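Local coordinates for chain length determinant protein (PDB 4E2H) that regulates the chain length of the lipopolysaccharide O antigen, probably acting as an oligomer at the periplasmic side of the inner membrane, at residues A15-P20 with H230-V235. Sequence-based numbering, arbitrary orientation.
Sequences AIITQP and HAYRYV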
loop_
_atom_site.group_PDB
_atom_site.type_symbol
_atom_site.label_atom_id
_atom_site.label_comp_id
_atom_site.label_asym_id
_atom_site.label_seq_id
_atom_site.Cartn_x
_atom_site.Cartn_y
_atom_site.Cartn_z
ATOM N N ALA C 15 -18.824 -21.131 -21.993
ATOM C CA ALA C 15 -17.449 -21.071 -21.523
ATOM C C ALA C 15 -17.438 -20.770 -20.037
ATOM O O ALA C 15 -18.384 -20.140 -19.516
ATOM C CB ALA C 15 -16.668 -20.043 -22.298
ATOM N N ILE C 16 -16.391 -21.247 -19.360
ATOM C CA ILE C 16 -16.217 -21.030 -17.925
ATOM C C ILE C 16 -14.930 -20.274 -17.686
ATOM O O ILE C 16 -13.848 -20.738 -18.045
ATOM C CB ILE C 16 -16.115 -22.350 -17.151
ATOM C CG1 ILE C 16 -17.408 -23.158 -17.285
ATOM C CG2 ILE C 16 -15.816 -22.104 -15.693
ATOM C CD1 ILE C 16 -17.360 -24.497 -16.510
ATOM N N ILE C 17 -15.041 -19.116 -17.057
ATOM C CA ILE C 17 -13.884 -18.260 -16.842
ATOM C C ILE C 17 -13.773 -17.925 -15.377
ATOM O O ILE C 17 -14.787 -17.729 -14.693
ATOM C CB ILE C 17 -14.032 -16.945 -17.594
ATOM C CG1 ILE C 17 -15.282 -16.212 -17.098
ATOM C CG2 ILE C 17 -14.118 -17.202 -19.090
ATOM C CD1 ILE C 17 -15.410 -14.780 -17.601
ATOM N N THR C 18 -12.538 -17.872 -14.894
ATOM C CA THR C 18 -12.292 -17.521 -13.509
ATOM C C THR C 18 -11.225 -16.413 -13.437
ATOM O O THR C 18 -10.820 -15.853 -14.467
ATOM C CB THR C 18 -11.876 -18.760 -12.707
ATOM O OG1 THR C 18 -11.976 -18.475 -11.306
ATOM C CG2 THR C 18 -10.446 -19.169 -13.049
ATOM N N GLN C 19 -10.768 -16.107 -12.228
ATOM C CA GLN C 19 -9.791 -15.048 -12.023
ATOM C C GLN C 19 -8.436 -15.396 -12.642
ATOM O O GLN C 19 -8.029 -16.548 -12.653
ATOM C CB GLN C 19 -9.591 -14.833 -10.529
ATOM C CG GLN C 19 -8.859 -15.991 -9.879
ATOM C CD GLN C 19 -8.841 -15.913 -8.375
ATOM O OE1 GLN C 19 -9.393 -14.978 -7.774
ATOM N NE2 GLN C 19 -8.199 -16.901 -7.748
ATOM N N PRO C 20 -7.704 -14.390 -13.117
ATOM C CA PRO C 20 -6.424 -14.764 -13.744
ATOM C C PRO C 20 -5.468 -15.240 -12.647
ATOM O O PRO C 20 -5.585 -14.714 -11.524
ATOM C CB PRO C 20 -5.934 -13.442 -14.343
ATOM C CG PRO C 20 -6.512 -12.351 -13.368
ATOM C CD PRO C 20 -7.739 -12.977 -12.671
ATOM N N HIS C 230 -4.853 -9.270 -18.916
ATOM C CA HIS C 230 -5.313 -10.508 -18.268
ATOM C C HIS C 230 -6.357 -10.268 -17.190
ATOM O O HIS C 230 -6.078 -10.414 -15.993
ATOM C CB HIS C 230 -4.169 -11.336 -17.692
ATOM C CG HIS C 230 -3.327 -12.005 -18.730
ATOM N ND1 HIS C 230 -2.615 -13.158 -18.480
ATOM C CD2 HIS C 230 -3.075 -11.680 -20.021
ATOM C CE1 HIS C 230 -1.962 -13.515 -19.570
ATOM N NE2 HIS C 230 -2.221 -12.636 -20.520
ATOM N N ALA C 231 -7.561 -9.910 -17.628
ATOM C CA ALA C 231 -8.680 -9.761 -16.729
ATOM C C ALA C 231 -9.160 -11.111 -16.171
ATOM O O ALA C 231 -9.806 -11.138 -15.113
ATOM C CB ALA C 231 -9.818 -9.053 -17.441
ATOM N N TYR C 232 -8.848 -12.211 -16.868
ATOM C CA TYR C 232 -9.470 -13.529 -16.622
ATOM C C TYR C 232 -8.594 -14.692 -17.123
ATOM O O TYR C 232 -7.577 -14.479 -17.796
ATOM C CB TYR C 232 -10.817 -13.617 -17.351
ATOM C CG TYR C 232 -10.664 -13.817 -18.854
ATOM C CD1 TYR C 232 -10.538 -12.732 -19.713
ATOM C CD2 TYR C 232 -10.621 -15.088 -19.409
ATOM C CE1 TYR C 232 -10.375 -12.905 -21.078
ATOM C CE2 TYR C 232 -10.457 -15.269 -20.772
ATOM C CZ TYR C 232 -10.333 -14.172 -21.605
ATOM O OH TYR C 232 -10.161 -14.331 -22.967
ATOM N N ARG C 233 -8.996 -15.922 -16.800
ATOM C CA ARG C 233 -8.411 -17.097 -17.438
ATOM C C ARG C 233 -9.500 -18.121 -17.745
ATOM O O ARG C 233 -10.501 -18.230 -17.023
ATOM C CB ARG C 233 -7.265 -17.712 -16.618
ATOM C CG ARG C 233 -7.646 -18.964 -15.824
ATOM C CD ARG C 233 -6.438 -19.626 -15.165
ATOM N NE ARG C 233 -6.814 -20.395 -13.977
ATOM C CZ ARG C 233 -7.294 -21.641 -13.998
ATOM N NH1 ARG C 233 -7.466 -22.276 -15.155
ATOM N NH2 ARG C 233 -7.611 -22.255 -12.858
ATOM N N TYR C 234 -9.314 -18.854 -18.837
ATOM C CA TYR C 234 -10.286 -19.853 -19.253
ATOM C C TYR C 234 -10.112 -21.122 -18.440
ATOM O O TYR C 234 -9.012 -21.677 -18.388
ATOM C CB TYR C 234 -10.078 -20.170 -20.726
ATOM C CG TYR C 234 -10.826 -19.252 -21.651
ATOM C CD1 TYR C 234 -12.143 -18.906 -21.389
ATOM C CD2 TYR C 234 -10.221 -18.735 -22.788
ATOM C CE1 TYR C 234 -12.850 -18.072 -22.247
ATOM C CE2 TYR C 234 -10.909 -17.896 -23.652
ATOM C CZ TYR C 234 -12.226 -17.568 -23.384
ATOM O OH TYR C 234 -12.923 -16.738 -24.251
ATOM N N VAL C 235 -11.178 -21.575 -17.794
ATOM C CA VAL C 235 -11.183 -22.934 -17.261
ATOM C C VAL C 235 -11.586 -23.891 -18.408
ATOM O O VAL C 235 -11.091 -25.013 -18.515
ATOM C CB VAL C 235 -12.121 -23.071 -16.052
ATOM C CG1 VAL C 235 -11.849 -24.380 -15.334
ATOM C CG2 VAL C 235 -11.921 -21.901 -15.083
#
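Thr-18 and Arg-233 form the antiparallel hydrogen-bonded pair at the heart of this contact, each amide giving its proton to the other's carbonyl. The bond from Thr-18 N to Arg-233 O is 3.0 Å long and close to straight, 165° at the hydrogen; the return bond, Arg-233 N to Thr-18 O, has the same length. A third bond, Val-235 N to Ile-16 O at 2.8 Å, is more bent, at the point where the chain turns a corner. Ile-17 and Tyr-234 make the neighbouring non-hydrogen-bonded pair, and Ile-17 CA sits 3.4 Å from Arg-233 O in a CH...O contact. Thr-18 OG1 is satisfied by a hydrogen bond to Leu-85 O.

Side-chain packing divides between the two faces. On one, Ile-17 CG2, put anti to the carbonyl carbon and beside the backbone N by a chi1 of 60°, meets the Tyr-234 ring obliquely, 3.5 Å from Tyr-234 CD1. Tyr-232 CE2 lies above the centre of the same ring, and helices 43-65 and 97-164 cover this side. On the other face, Thr-18 and Arg-233 point the same way side by side: Thr-18 CG2 lies over one face of the guanidinium near its rim, 3.9 Å from Arg-233 NE, and also meets Val-235 CG2 at 3.7 Å. Ile-16 CG2 packs against Val-235 CB. Beyond the strand, the Pro-20 ring rests against backbone oxygens, Pro-20 CG coming 3.3 Å from His-230 O.

Charge enters through Arg-233, which makes weak, long ion pairs with Asp-21 and with Glu-117 of a neighbouring subunit. Three backbone bonds thus hold the edge strand 233-234 on strand 12-18, flanked by tyrosines packed on the helices and an arginine whose long ion pairs probably add only weakly to the hold.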